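Local coordinates for receptor-like protein kinase ANXUR1 (Arabidopsis thaliana, PDB 6FIG) that probably senses signals at the surface of cells involved in plant reproduction through its malectin-like ectodomain and relays them to a protein kinase domain, at residues Lys20-Asp25 with Ser48-Met53; Ser201-Ser204 with Thr208-Trp211; Ile369-Met372 with Asn377-Gly380; Ala168-Val171 with Asp175-Met178. All coordinates share one frame; numbering follows the deposited sequence.

Contact 1: residues Lys20-Asp25 with Ser48-Met53; sequences KKWEPD and STVPYM. With CA (calcium ion), chain I; EDO (1,2-ethanediol), chain J.
Val50 and Pro51 lie next to each other over one face of the Trp22 indole, and these CH-pi contacts are the direct link between strand 21-24 and the loop 48-53. The methyl carbon Val50 CG1 sits 3.7 Å from the centroid of the five-membered ring and comes within 3.3 Å of Trp22 CD1. It reaches the ring because chi1 of 178° sets CG1 opposite the valine N, while CG2 lies beside that N. Farther along the same face Pro51 CG stands 4.0 Å from the centroid of the six-membered ring, with CB and CD spread over the rim atoms CZ3 and CZ2. The Val50-Pro51 peptide is cis, bringing the two CA atoms closer than a trans link would.

The same proline belongs to a calcium site of the malectin-like domain: Pro51 O binds the calcium ion at 2.5 Å, and Ser7 OG and the carbonyl oxygens of Cys8, Thr54 and Asn154 bind the same ion.

Hydrogen bonds shape the loop itself. Ser48 OG accepts from Val50 N at 3.1 Å, an ST turn, and Met53 N donates to Thr49 O. The indole is fixed from outside the contact by Asp16, which accepts a hydrogen bond from Trp22 NE1, and by Tyr79, packed edge-to-face. A 1,2-ethanediol, probably from the crystallisation liquor, gives a hydrogen bond from its O2 to Glu23 OE2.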
ATOM      1  N   LYS A  20       0.073   7.812   6.626  1.00 37.56           N
ATOM      2  CA  LYS A  20       0.332   8.054   5.216  1.00 35.81           C
ATOM      3  C   LYS A  20       1.671   8.785   5.103  1.00 35.31           C
ATOM      4  O   LYS A  20       1.902   9.738   5.845  1.00 36.35           O
ATOM      5  CB  LYS A  20      -0.762   8.918   4.605  1.00 34.24           C
ATOM      6  CG  LYS A  20      -0.604   9.207   3.117  1.00 34.29           C
ATOM      7  CD  LYS A  20      -1.765  10.044   2.592  1.00 33.79           C
ATOM      8  CE  LYS A  20      -3.005   9.205   2.328  1.00 33.91           C
ATOM      9  NZ  LYS A  20      -3.027   8.572   0.988  1.00 33.22           N
ATOM     10  N   LYS A  21       2.535   8.307   4.206  1.00 34.45           N
ATOM     11  CA  LYS A  21       3.839   8.929   3.982  0.67 35.16           C
ATOM     12  C   LYS A  21       3.699  10.020   2.938  1.00 33.16           C
ATOM     13  O   LYS A  21       3.053   9.830   1.909  1.00 32.59           O
ATOM     14  CB  LYS A  21       4.885   7.909   3.536  0.67 36.39           C
ATOM     15  CG  LYS A  21       5.312   6.957   4.641  0.67 38.72           C
ATOM     16  CD  LYS A  21       6.368   5.968   4.153  0.67 40.41           C
ATOM     17  CE  LYS A  21       6.247   4.624   4.851  0.67 41.95           C
ATOM     18  NZ  LYS A  21       4.977   3.921   4.533  0.67 40.87           N
ATOM     19  N   TRP A  22       4.300  11.174   3.219  1.00 32.62           N
ATOM     20  CA  TRP A  22       4.289  12.308   2.298  1.00 31.00           C
ATOM     21  C   TRP A  22       5.728  12.727   1.994  1.00 31.76           C
ATOM     22  O   TRP A  22       6.642  12.506   2.803  1.00 33.17           O
ATOM     23  CB  TRP A  22       3.565  13.499   2.918  1.00 30.22           C
ATOM     24  CG  TRP A  22       2.116  13.307   3.196  1.00 29.27           C
ATOM     25  CD1 TRP A  22       1.566  12.631   4.233  1.00 29.58           C
ATOM     26  CD2 TRP A  22       1.021  13.828   2.433  1.00 27.72           C
ATOM     27  NE1 TRP A  22       0.195  12.705   4.179  1.00 29.12           N
ATOM     28  CE2 TRP A  22      -0.167  13.428   3.078  1.00 27.60           C
ATOM     29  CE3 TRP A  22       0.929  14.585   1.265  1.00 27.05           C
ATOM     30  CZ2 TRP A  22      -1.439  13.767   2.599  1.00 27.02           C
ATOM     31  CZ3 TRP A  22      -0.339  14.923   0.791  1.00 25.95           C
ATOM     32  CH2 TRP A  22      -1.502  14.496   1.448  1.00 26.10           C
ATOM     33  N   GLU A  23       5.917  13.320   0.820  1.00 30.96           N
ATOM     34  CA  GLU A  23       7.217  13.824   0.390  1.00 32.63           C
ATOM     35  C   GLU A  23       7.097  15.241  -0.153  1.00 31.49           C
ATOM     36  O   GLU A  23       6.000  15.691  -0.476  1.00 29.56           O
ATOM     37  CB  GLU A  23       7.834  12.904  -0.670  1.00 33.79           C
ATOM     38  CG  GLU A  23       7.133  12.898  -2.024  1.00 33.89           C
ATOM     39  CD  GLU A  23       7.827  11.996  -3.021  1.00 35.15           C
ATOM     40  OE1 GLU A  23       9.003  12.239  -3.334  1.00 37.66           O
ATOM     41  OE2 GLU A  23       7.208  11.033  -3.482  1.00 36.13           O
ATOM     42  N   PRO A  24       8.233  15.965  -0.248  1.00 32.17           N
ATOM     43  CA  PRO A  24       8.181  17.289  -0.854  1.00 32.15           C
ATOM     44  C   PRO A  24       7.697  17.285  -2.301  1.00 31.76           C
ATOM     45  O   PRO A  24       7.926  16.311  -3.041  1.00 31.77           O
ATOM     46  CB  PRO A  24       9.639  17.749  -0.806  1.00 33.26           C
ATOM     47  CG  PRO A  24      10.220  17.021   0.356  1.00 34.78           C
ATOM     48  CD  PRO A  24       9.581  15.664   0.275  1.00 33.92           C
ATOM     49  N   ASP A  25       7.043  18.379  -2.695  1.00 31.59           N
ATOM     50  CA  ASP A  25       6.516  18.517  -4.053  1.00 31.34           C
ATOM     51  C   ASP A  25       7.538  19.002  -5.069  1.00 32.60           C
ATOM     52  O   ASP A  25       7.265  19.002  -6.268  1.00 31.99           O
ATOM     53  CB  ASP A  25       5.294  19.440  -4.061  1.00 30.74           C
ATOM     54  CG  ASP A  25       5.626  20.884  -3.706  1.00 31.73           C
ATOM     55  OD1 ASP A  25       6.601  21.126  -2.961  1.00 34.06           O
ATOM     56  OD2 ASP A  25       4.896  21.789  -4.147  1.00 30.91           O
ATOM     57  N   SER A  48      -3.752  16.372  11.830  1.00 49.81           N
ATOM     58  CA  SER A  48      -2.311  16.366  11.608  1.00 48.56           C
ATOM     59  C   SER A  48      -1.834  17.735  11.134  1.00 46.88           C
ATOM     60  O   SER A  48      -2.614  18.490  10.566  1.00 46.58           O
ATOM     61  CB  SER A  48      -1.996  15.337  10.528  1.00 46.29           C
ATOM     62  OG  SER A  48      -0.615  15.085  10.442  1.00 47.36           O
ATOM     63  N   THR A  49      -0.553  18.022  11.328  1.00 47.16           N
ATOM     64  CA  THR A  49       0.084  19.169  10.662  1.00 46.54           C
ATOM     65  C   THR A  49       0.483  18.816   9.211  1.00 43.37           C
ATOM     66  O   THR A  49       0.902  19.701   8.468  1.00 41.90           O
ATOM     67  CB  THR A  49       1.330  19.686  11.408  1.00 48.61           C
ATOM     68  OG1 THR A  49       2.350  18.684  11.410  1.00 50.22           O
ATOM     69  CG2 THR A  49       1.011  20.103  12.852  1.00 51.07           C
ATOM     70  N   VAL A  50       0.359  17.535   8.823  1.00 41.53           N
ATOM     71  CA  VAL A  50       0.776  17.037   7.505  1.00 39.44           C
ATOM     72  C   VAL A  50      -0.477  16.680   6.690  1.00 36.67           C
ATOM     73  O   VAL A  50      -1.273  15.866   7.158  1.00 35.58           O
ATOM     74  CB  VAL A  50       1.631  15.757   7.683  1.00 40.42           C
ATOM     75  CG1 VAL A  50       2.038  15.171   6.337  1.00 38.85           C
ATOM     76  CG2 VAL A  50       2.862  16.029   8.552  1.00 42.73           C
ATOM     77  N   PRO A  51      -0.710  17.253   5.496  1.00 33.85           N
ATOM     78  CA  PRO A  51       0.134  18.220   4.797  1.00 33.89           C
ATOM     79  C   PRO A  51      -0.241  19.681   5.089  1.00 34.23           C
ATOM     80  O   PRO A  51       0.370  20.591   4.519  1.00 33.64           O
ATOM     81  CB  PRO A  51      -0.193  17.913   3.331  1.00 32.24           C
ATOM     82  CG  PRO A  51      -1.640  17.592   3.366  1.00 31.39           C
ATOM     83  CD  PRO A  51      -1.841  16.819   4.647  1.00 32.71           C
ATOM     84  N   TYR A  52      -1.210  19.895   5.972  1.00 34.61           N
ATOM     85  CA  TYR A  52      -1.950  21.159   6.049  1.00 34.80           C
ATOM     86  C   TYR A  52      -1.174  22.410   6.487  1.00 35.88           C
ATOM     87  O   TYR A  52      -1.520  23.496   6.040  1.00 36.39           O
ATOM     88  CB  TYR A  52      -3.182  20.995   6.943  1.00 35.45           C
ATOM     89  CG  TYR A  52      -4.140  19.937   6.453  1.00 34.77           C
ATOM     90  CD1 TYR A  52      -4.935  20.157   5.329  1.00 33.93           C
ATOM     91  CD2 TYR A  52      -4.243  18.705   7.106  1.00 35.13           C
ATOM     92  CE1 TYR A  52      -5.812  19.186   4.876  1.00 33.34           C
ATOM     93  CE2 TYR A  52      -5.122  17.730   6.658  1.00 34.38           C
ATOM     94  CZ  TYR A  52      -5.903  17.978   5.552  1.00 33.28           C
ATOM     95  OH  TYR A  52      -6.759  17.014   5.083  1.00 32.62           O
ATOM     96  N   MET A  53      -0.154  22.281   7.342  1.00 37.11           N
ATOM     97  CA  MET A  53       0.520  23.462   7.887  1.00 38.87           C
ATOM     98  C   MET A  53       1.558  24.071   6.957  1.00 38.07           C
ATOM     99  O   MET A  53       2.109  25.118   7.269  1.00 38.46           O
ATOM    100  CB  MET A  53       1.149  23.159   9.256  1.00 41.57           C
ATOM    101  CG  MET A  53       0.104  22.968  10.342  1.00 43.09           C
ATOM    102  SD  MET A  53      -0.858  24.462  10.685  1.00 44.46           S
ATOM    103  CE  MET A  53       0.320  25.452  11.592  1.00 47.29           C
TER
HETATM  104 CA    CA I 502       2.030  20.997   2.757  1.00 43.55          CA
HETATM  105  C1  EDO J 510       5.679   8.979  -0.502  1.00 47.60           C
HETATM  106  O1  EDO J 510       5.317  10.165   0.211  1.00 48.59           O
HETATM  107  C2  EDO J 510       4.802   8.951  -1.742  1.00 45.00           C
HETATM  108  O2  EDO J 510       4.901  10.184  -2.456  1.00 40.05           O

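Contact 2: residues Ser201-Ser204 with Thr208-Trp211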
ATOM      1  N   SER A 201      -6.333   4.501   5.827  1.00 28.30           N
ATOM      2  CA  SER A 201      -5.476   3.350   6.089  1.00 30.79           C
ATOM      3  C   SER A 201      -6.214   2.006   6.086  1.00 31.16           C
ATOM      4  O   SER A 201      -5.597   0.962   5.965  1.00 34.47           O
ATOM      5  CB  SER A 201      -4.740   3.539   7.423  1.00 32.85           C
ATOM      6  OG  SER A 201      -5.678   3.566   8.490  1.00 33.77           O
ATOM      7  N   GLN A 202      -7.528   2.017   6.283  1.00 29.92           N
ATOM      8  CA  GLN A 202      -8.325   0.797   6.286  1.00 30.28           C
ATOM      9  C   GLN A 202      -9.119   0.583   4.993  1.00 27.94           C
ATOM     10  O   GLN A 202      -9.844  -0.394   4.864  1.00 28.25           O
ATOM     11  CB  GLN A 202      -9.263   0.807   7.495  1.00 32.22           C
ATOM     12  CG  GLN A 202      -8.512   0.602   8.803  1.00 36.53           C
ATOM     13  CD  GLN A 202      -7.983  -0.824   8.930  1.00 40.07           C
ATOM     14  OE1 GLN A 202      -8.686  -1.795   8.601  1.00 44.39           O
ATOM     15  NE2 GLN A 202      -6.762  -0.960   9.401  1.00 44.72           N
ATOM     16  N   ASP A 203      -8.956   1.481   4.036  1.00 25.80           N
ATOM     17  CA  ASP A 203      -9.685   1.394   2.767  1.00 24.39           C
ATOM     18  C   ASP A 203      -9.153   0.245   1.928  1.00 25.01           C
ATOM     19  O   ASP A 203      -7.972  -0.113   2.047  1.00 27.53           O
ATOM     20  CB  ASP A 203      -9.532   2.696   1.990  1.00 23.21           C
ATOM     21  CG  ASP A 203     -10.389   2.743   0.748  1.00 22.11           C
ATOM     22  OD1 ASP A 203     -11.504   2.138   0.754  1.00 21.47           O
ATOM     23  OD2 ASP A 203     -10.000   3.412  -0.217  1.00 21.36           O
ATOM     24  N   SER A 204     -10.012  -0.323   1.077  1.00 24.65           N
ATOM     25  CA  SER A 204      -9.609  -1.385   0.160  1.00 25.53           C
ATOM     26  C   SER A 204      -8.978  -0.812  -1.105  1.00 25.63           C
ATOM     27  O   SER A 204      -8.966   0.394  -1.313  1.00 25.81           O
ATOM     28  CB  SER A 204     -10.800  -2.256  -0.211  1.00 25.24           C
ATOM     29  OG  SER A 204     -11.808  -1.473  -0.805  1.00 24.22           O
ATOM     30  N   THR A 208      -6.871   4.496  -0.121  1.00 23.74           N
ATOM     31  CA  THR A 208      -6.909   5.444   0.992  1.00 24.33           C
ATOM     32  C   THR A 208      -8.048   6.453   1.019  1.00 23.07           C
ATOM     33  O   THR A 208      -7.892   7.579   1.492  1.00 22.49           O
ATOM     34  CB  THR A 208      -5.530   6.128   1.256  1.00 25.86           C
ATOM     35  OG1 THR A 208      -5.135   6.951   0.144  1.00 25.29           O
ATOM     36  CG2 THR A 208      -4.475   5.105   1.561  1.00 27.55           C
ATOM     37  N   ARG A 209      -9.219   6.017   0.547  1.00 21.96           N
ATOM     38  CA  ARG A 209     -10.452   6.781   0.675  1.00 21.06           C
ATOM     39  C   ARG A 209     -10.950   6.737   2.118  1.00 21.99           C
ATOM     40  O   ARG A 209     -10.893   5.700   2.774  1.00 22.58           O
ATOM     41  CB  ARG A 209     -11.559   6.201  -0.200  1.00 20.64           C
ATOM     42  CG  ARG A 209     -11.265   6.224  -1.687  1.00 20.14           C
ATOM     43  CD  ARG A 209     -12.180   5.279  -2.463  1.00 20.02           C
ATOM     44  NE  ARG A 209     -11.967   3.907  -2.053  1.00 20.05           N
ATOM     45  CZ  ARG A 209     -12.530   2.830  -2.609  1.00 20.47           C
ATOM     46  NH1 ARG A 209     -13.376   2.930  -3.626  1.00 20.62           N
ATOM     47  NH2 ARG A 209     -12.264   1.639  -2.098  1.00 21.29           N
ATOM     48  N   THR A 210     -11.434   7.870   2.599  1.00 22.26           N
ATOM     49  CA  THR A 210     -12.062   7.936   3.901  1.00 23.71           C
ATOM     50  C   THR A 210     -13.566   7.750   3.714  1.00 22.84           C
ATOM     51  O   THR A 210     -14.159   8.381   2.858  1.00 23.01           O
ATOM     52  CB  THR A 210     -11.771   9.280   4.573  1.00 25.41           C
ATOM     53  OG1 THR A 210     -10.353   9.424   4.676  1.00 27.83           O
ATOM     54  CG2 THR A 210     -12.355   9.328   5.963  1.00 27.22           C
ATOM     55  N   TRP A 211     -14.169   6.884   4.522  1.00 22.97           N
ATOM     56  CA  TRP A 211     -15.631   6.669   4.485  1.00 22.81           C
ATOM     57  C   TRP A 211     -16.210   7.244   5.782  1.00 24.09           C
ATOM     58  O   TRP A 211     -15.873   6.790   6.868  1.00 27.31           O
ATOM     59  CB  TRP A 211     -15.966   5.197   4.331  1.00 22.40           C
ATOM     60  CG  TRP A 211     -15.364   4.527   3.140  1.00 21.34           C
ATOM     61  CD1 TRP A 211     -14.035   4.180   2.961  1.00 21.96           C
ATOM     62  CD2 TRP A 211     -16.040   4.157   1.930  1.00 20.70           C
ATOM     63  NE1 TRP A 211     -13.876   3.588   1.728  1.00 21.49           N
ATOM     64  CE2 TRP A 211     -15.084   3.568   1.076  1.00 20.55           C
ATOM     65  CE3 TRP A 211     -17.380   4.232   1.501  1.00 20.14           C
ATOM     66  CZ2 TRP A 211     -15.410   3.093  -0.180  1.00 20.51           C
ATOM     67  CZ3 TRP A 211     -17.697   3.743   0.266  1.00 20.15           C
ATOM     68  CH2 TRP A 211     -16.726   3.182  -0.564  1.00 20.08           C
TER
HETATM   69  O   HOH W   1      -6.043   2.034   1.514  1.00 26.32           O
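Asp203 OD2 is gripped twice by Arg209, through NE at 2.7 Å and through the backbone N of Arg209 at 2.8 Å. The bond to NE is nearly straight, lies in the guanidinium plane and uses the syn lone pair of OD2, whereas the backbone N comes from above the carboxylate plane. OD1 has two donors as well: Arg209 NH2 at 3.0 Å and Trp211 NE1 at 2.9 Å, arriving from opposite faces of the carboxylate. Side-on, Arg209 therefore holds one oxygen with NE and the other with NH2, although the two flat groups are turned 49° apart. The bend in the arginine chain at chi3 (-63°) brings the guanidinium round to the acid, and Trp211 CZ2 lies over the middle of its face. Four bonds on one buried carboxylate fix its rotation and would probably stabilise its charge. NH2 has a second acceptor in Ser243 O, and nearby Ser204 OG bonds Val242 O. Between Thr208 and Asp203, a water accepts from Thr208 N at 3.1 Å and lies close to Asp203 O. Together this is a buried Asp-Arg salt bridge closing a short segment of the loop between strands 185-192 and 212-213 of the malectin-like fold.

Contact 3: residues Ile369-Met372 with Asn377-Gly380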
ATOM      1  N   ILE A 369     -21.462   9.701  -3.675  1.00 19.00           N
ATOM      2  CA  ILE A 369     -22.070  10.621  -4.623  1.00 20.05           C
ATOM      3  C   ILE A 369     -20.950  11.220  -5.464  1.00 19.27           C
ATOM      4  O   ILE A 369     -20.012  11.784  -4.894  1.00 19.71           O
ATOM      5  CB  ILE A 369     -22.882  11.711  -3.933  1.00 20.73           C
ATOM      6  CG1 ILE A 369     -23.988  11.049  -3.083  1.00 21.88           C
ATOM      7  CG2 ILE A 369     -23.448  12.670  -4.973  1.00 21.63           C
ATOM      8  CD1 ILE A 369     -24.853  11.996  -2.324  1.00 23.49           C
ATOM      9  N   PHE A 370     -21.051  11.058  -6.779  1.00 18.60           N
ATOM     10  CA  PHE A 370     -20.060  11.602  -7.732  1.00 18.95           C
ATOM     11  C   PHE A 370     -20.688  12.606  -8.691  1.00 20.29           C
ATOM     12  O   PHE A 370     -21.784  12.388  -9.198  1.00 20.09           O
ATOM     13  CB  PHE A 370     -19.492  10.474  -8.567  1.00 19.74           C
ATOM     14  CG  PHE A 370     -18.848   9.400  -7.756  1.00 19.78           C
ATOM     15  CD1 PHE A 370     -17.554   9.558  -7.258  1.00 20.19           C
ATOM     16  CD2 PHE A 370     -19.528   8.228  -7.481  1.00 20.02           C
ATOM     17  CE1 PHE A 370     -16.978   8.558  -6.484  1.00 20.68           C
ATOM     18  CE2 PHE A 370     -18.941   7.237  -6.714  1.00 20.23           C
ATOM     19  CZ  PHE A 370     -17.681   7.409  -6.221  1.00 20.57           C
ATOM     20  N   LYS A 371     -19.991  13.711  -8.929  1.00 19.56           N
ATOM     21  CA  LYS A 371     -20.342  14.650 -10.001  1.00 20.69           C
ATOM     22  C   LYS A 371     -19.704  14.222 -11.296  1.00 21.11           C
ATOM     23  O   LYS A 371     -18.504  13.998 -11.314  1.00 20.97           O
ATOM     24  CB  LYS A 371     -19.816  16.031  -9.639  1.00 21.13           C
ATOM     25  CG  LYS A 371     -20.154  17.138 -10.606  1.00 21.94           C
ATOM     26  CD  LYS A 371     -19.300  18.370 -10.329  1.00 22.69           C
ATOM     27  CE  LYS A 371     -19.708  19.078  -9.057  1.00 23.20           C
ATOM     28  NZ  LYS A 371     -18.721  20.129  -8.737  1.00 24.38           N
ATOM     29  N   MET A 372     -20.462  14.155 -12.373  1.00 21.50           N
ATOM     30  CA  MET A 372     -19.908  13.886 -13.691  1.00 22.70           C
ATOM     31  C   MET A 372     -19.512  15.195 -14.355  1.00 23.70           C
ATOM     32  O   MET A 372     -20.191  16.216 -14.189  1.00 24.51           O
ATOM     33  CB  MET A 372     -20.946  13.196 -14.575  1.00 23.91           C
ATOM     34  CG  MET A 372     -21.440  11.889 -14.015  1.00 24.42           C
ATOM     35  SD  MET A 372     -22.502  11.019 -15.175  1.00 26.30           S
ATOM     36  CE  MET A 372     -21.323  10.542 -16.435  1.00 27.82           C
ATOM     37  N   ASN A 377     -15.583  20.144 -17.519  1.00 28.53           N
ATOM     38  CA  ASN A 377     -15.567  20.976 -16.337  1.00 26.78           C
ATOM     39  C   ASN A 377     -16.242  20.269 -15.182  1.00 24.95           C
ATOM     40  O   ASN A 377     -17.287  19.628 -15.353  1.00 24.74           O
ATOM     41  CB  ASN A 377     -16.296  22.302 -16.582  1.00 27.61           C
ATOM     42  CG  ASN A 377     -16.427  23.120 -15.315  1.00 27.81           C
ATOM     43  OD1 ASN A 377     -15.428  23.532 -14.718  1.00 27.76           O
ATOM     44  ND2 ASN A 377     -17.655  23.295 -14.847  1.00 27.62           N
ATOM     45  N   LEU A 378     -15.637  20.397 -14.007  1.00 23.65           N
ATOM     46  CA  LEU A 378     -16.202  19.963 -12.732  1.00 22.52           C
ATOM     47  C   LEU A 378     -16.315  21.110 -11.722  1.00 23.00           C
ATOM     48  O   LEU A 378     -16.777  20.915 -10.605  1.00 23.42           O
ATOM     49  CB  LEU A 378     -15.324  18.846 -12.157  1.00 22.09           C
ATOM     50  CG  LEU A 378     -15.418  17.494 -12.885  1.00 22.38           C
ATOM     51  CD1 LEU A 378     -14.253  16.571 -12.553  1.00 22.12           C
ATOM     52  CD2 LEU A 378     -16.733  16.803 -12.517  1.00 21.82           C
ATOM     53  N   ALA A 379     -15.880  22.311 -12.076  1.00 23.75           N
ATOM     54  CA  ALA A 379     -15.886  23.419 -11.131  1.00 24.80           C
ATOM     55  C   ALA A 379     -17.293  23.931 -10.905  1.00 26.47           C
ATOM     56  O   ALA A 379     -18.049  24.136 -11.858  1.00 27.87           O
ATOM     57  CB  ALA A 379     -15.008  24.565 -11.634  1.00 25.79           C
ATOM     58  N   GLY A 380     -17.594  24.202  -9.638  1.00 27.81           N
ATOM     59  CA  GLY A 380     -18.840  24.822  -9.220  1.00 30.17           C
ATOM     60  C   GLY A 380     -18.578  26.151  -8.552  1.00 31.99           C
ATOM     61  O   GLY A 380     -17.425  26.574  -8.396  1.00 33.05           O
TER
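Lys371 and Leu378 make a buried contact, part polar and part apolar, between the last strand of the malectin-like ectodomain, 363-372, and the tail that follows it. Lys371 NZ donates to Leu378 O at 2.8 Å, with a C=O...N angle of 156° and the donor tilted somewhat from the carbonyl plane. The extended start of the lysine chain (chi1 -177°) carries CD alongside the leucine, and the bend at chi3 (-72°) then directs CE and NZ to the carbonyl. Here CD passes 3.7 Å from Leu378 CD2, the two side chains running in opposite directions. The same methyl carbon, Leu378 CD2, also rests against the strand backbone, 3.5 Å from Lys371 O and 3.7 Å from Met372 C.

The ammonium group has further partners: a salt bridge to Asp275, a hydrogen bond to Gln186 and a cation-pi contact with Phe278. These would be expected to keep it charged despite its burial. The tail next to it is set by an Asx turn: Asn377 OD1 accepts from Ala379 N at 2.9 Å, and Asn377 ND2 returns a bond to Ala379 O at 3.1 Å, on a lone pair in the carbonyl plane. Both ends of that amide are used on one residue. Asn377 and Ala379 also touch strand 102-108, and just beyond Gly380, Asn382 and Glu384 help line a glycan site.

Contact 4: residues Ala168-Val171 with Asp175-Met178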
ATOM      1  N   ALA A 168     -24.845   4.043 -15.122  1.00 25.48           N
ATOM      2  CA  ALA A 168     -25.748   4.362 -14.027  1.00 24.53           C
ATOM      3  C   ALA A 168     -27.148   4.520 -14.590  1.00 25.27           C
ATOM      4  O   ALA A 168     -27.315   5.070 -15.676  1.00 26.40           O
ATOM      5  CB  ALA A 168     -25.312   5.655 -13.354  1.00 24.05           C
ATOM      6  N   ALA A 169     -28.124   4.007 -13.855  1.00 24.97           N
ATOM      7  CA  ALA A 169     -29.528   4.046 -14.272  1.00 26.38           C
ATOM      8  C   ALA A 169     -30.073   5.451 -14.045  1.00 26.33           C
ATOM      9  O   ALA A 169     -30.017   5.950 -12.934  1.00 25.41           O
ATOM     10  CB  ALA A 169     -30.331   3.031 -13.457  1.00 26.40           C
ATOM     11  N   LEU A 170     -30.612   6.075 -15.085  1.00 29.51           N
ATOM     12  CA  LEU A 170     -31.184   7.410 -14.941  1.00 31.12           C
ATOM     13  C   LEU A 170     -32.484   7.309 -14.162  1.00 32.27           C
ATOM     14  O   LEU A 170     -33.397   6.574 -14.556  1.00 33.57           O
ATOM     15  CB  LEU A 170     -31.400   8.105 -16.288  1.00 33.91           C
ATOM     16  CG  LEU A 170     -30.160   8.865 -16.780  1.00 35.23           C
ATOM     17  CD1 LEU A 170     -30.204   9.055 -18.289  1.00 38.09           C
ATOM     18  CD2 LEU A 170     -30.011  10.214 -16.071  1.00 34.52           C
ATOM     19  N   VAL A 171     -32.529   8.043 -13.062  1.00 32.60           N
ATOM     20  CA  VAL A 171     -33.652   8.049 -12.132  1.00 35.75           C
ATOM     21  C   VAL A 171     -34.920   8.529 -12.835  1.00 38.81           C
ATOM     22  O   VAL A 171     -34.877   9.431 -13.671  1.00 39.49           O
ATOM     23  CB  VAL A 171     -33.333   8.961 -10.923  1.00 36.44           C
ATOM     24  CG1 VAL A 171     -34.568   9.185 -10.061  1.00 39.39           C
ATOM     25  CG2 VAL A 171     -32.216   8.347 -10.093  1.00 35.97           C
ATOM     26  N   ASP A 175     -34.601   1.839 -18.401  1.00 48.99           N
ATOM     27  CA  ASP A 175     -33.681   1.465 -19.486  1.00 48.85           C
ATOM     28  C   ASP A 175     -33.061   2.677 -20.208  1.00 48.14           C
ATOM     29  O   ASP A 175     -32.854   2.653 -21.433  1.00 51.02           O
ATOM     30  CB  ASP A 175     -34.371   0.523 -20.511  1.00 50.89           C
ATOM     31  CG  ASP A 175     -34.867  -0.781 -19.888  1.00 50.90           C
ATOM     32  OD1 ASP A 175     -34.255  -1.260 -18.905  1.00 49.20           O
ATOM     33  OD2 ASP A 175     -35.867  -1.332 -20.405  1.00 50.74           O
ATOM     34  N   GLN A 176     -32.805   3.745 -19.456  1.00 44.55           N
ATOM     35  CA  GLN A 176     -31.974   4.849 -19.928  1.00 43.06           C
ATOM     36  C   GLN A 176     -30.801   4.897 -18.962  1.00 38.75           C
ATOM     37  O   GLN A 176     -31.016   4.862 -17.752  1.00 35.05           O
ATOM     38  CB  GLN A 176     -32.710   6.193 -19.893  1.00 45.17           C
ATOM     39  CG  GLN A 176     -33.795   6.359 -20.960  1.00 49.28           C
ATOM     40  CD  GLN A 176     -34.137   7.817 -21.276  1.00 51.48           C
ATOM     41  OE1 GLN A 176     -33.497   8.749 -20.785  1.00 53.88           O
ATOM     42  NE2 GLN A 176     -35.147   8.014 -22.104  1.00 54.79           N
ATOM     43  N   THR A 177     -29.582   4.948 -19.495  1.00 36.85           N
ATOM     44  CA  THR A 177     -28.385   5.007 -18.647  1.00 34.96           C
ATOM     45  C   THR A 177     -27.477   6.143 -19.022  1.00 33.50           C
ATOM     46  O   THR A 177     -27.543   6.702 -20.125  1.00 33.75           O
ATOM     47  CB  THR A 177     -27.556   3.713 -18.698  1.00 35.03           C
ATOM     48  OG1 THR A 177     -27.093   3.488 -20.030  1.00 36.18           O
ATOM     49  CG2 THR A 177     -28.385   2.535 -18.211  1.00 35.54           C
ATOM     50  N   MET A 178     -26.644   6.474 -18.046  1.00 31.51           N
ATOM     51  CA  MET A 178     -25.552   7.437 -18.204  0.61 31.44           C
ATOM     52  C   MET A 178     -24.277   6.617 -18.160  1.00 30.14           C
ATOM     53  O   MET A 178     -24.119   5.776 -17.287  1.00 29.07           O
ATOM     54  CB  MET A 178     -25.476   8.445 -17.046  0.61 31.16           C
ATOM     55  CG  MET A 178     -26.500   9.566 -17.031  0.61 33.21           C
ATOM     56  SD  MET A 178     -26.599  10.600 -18.497  0.61 36.13           S
ATOM     57  CE  MET A 178     -25.091  11.562 -18.412  0.61 35.37           C
TER
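Ala168-Val171 and Asp175-Met178 run antiparallel, with two bridged pairs between them. Ala168 and Met178 form a hydrogen-bonded pair: Ala168 N donates to Met178 O at 2.9 Å and Met178 N to Ala168 O at 2.8 Å. Next comes the non-hydrogen-bonded pair Ala169-Thr177, whose CA atoms are 4.6 Å apart; beside it Thr177 CA lies 3.2 Å from Ala168 O in a CA-H...O contact. Toward the turn, Leu170 N donates to Gln176 O at 3.0 Å, a nearly straight bond at 169°.

The arrangement is a beta hairpin, strand 167-170 with strand 177-179, at the surface of the malectin-like fold. Its first strand also pairs parallel with strand 327-336 through Ala169, so the hairpin extends the sheet there rather than standing alone.

Ala168 and Met178 occupy one face, Ala169 and Thr177 the other. Leu170 supplies most of the side-chain packing. Its CD2 meets Met178 CG at 3.7 Å, and CD1 lies 3.9 Å from Met178 SD. The bends at chi2 (-56°) and chi3 (-72°) fold the methionine chain back on itself; since a second conformer of Met178 was modelled, these contacts hold for one of the two. Gln176 comes near Leu170 CD1 with both CB and OE1, though Gln176 itself is exposed. On the face of Ala168 and Met178, residues of strands 327-336 and 278-287 provide the packing, among them Ala333, Ile281 and Thr279.

From the N terminus, contact 1 comes first, joining strand 21-24 to the calcium-binding loop before strand 54-58 across 22 residues. Contact 4 follows as a short hairpin, then contact 2, a short loop closure between strands 185-192 and 212-213, and last contact 3, which ties strand 363-372 to the C-terminal tail. Each loop closes before the next opens; none nest and none cross. In space, contacts 1 and 4 lie on opposite sides of the chain's centre, their own centres about 40 Å apart. Contact 2 meets contact 1 where Lys20 probably hydrogen-bonds Thr208, and contact 3 meets contact 4 through Met372 and Met178. Contacts 2 and 3 approach to about 7 Å between nearest atoms.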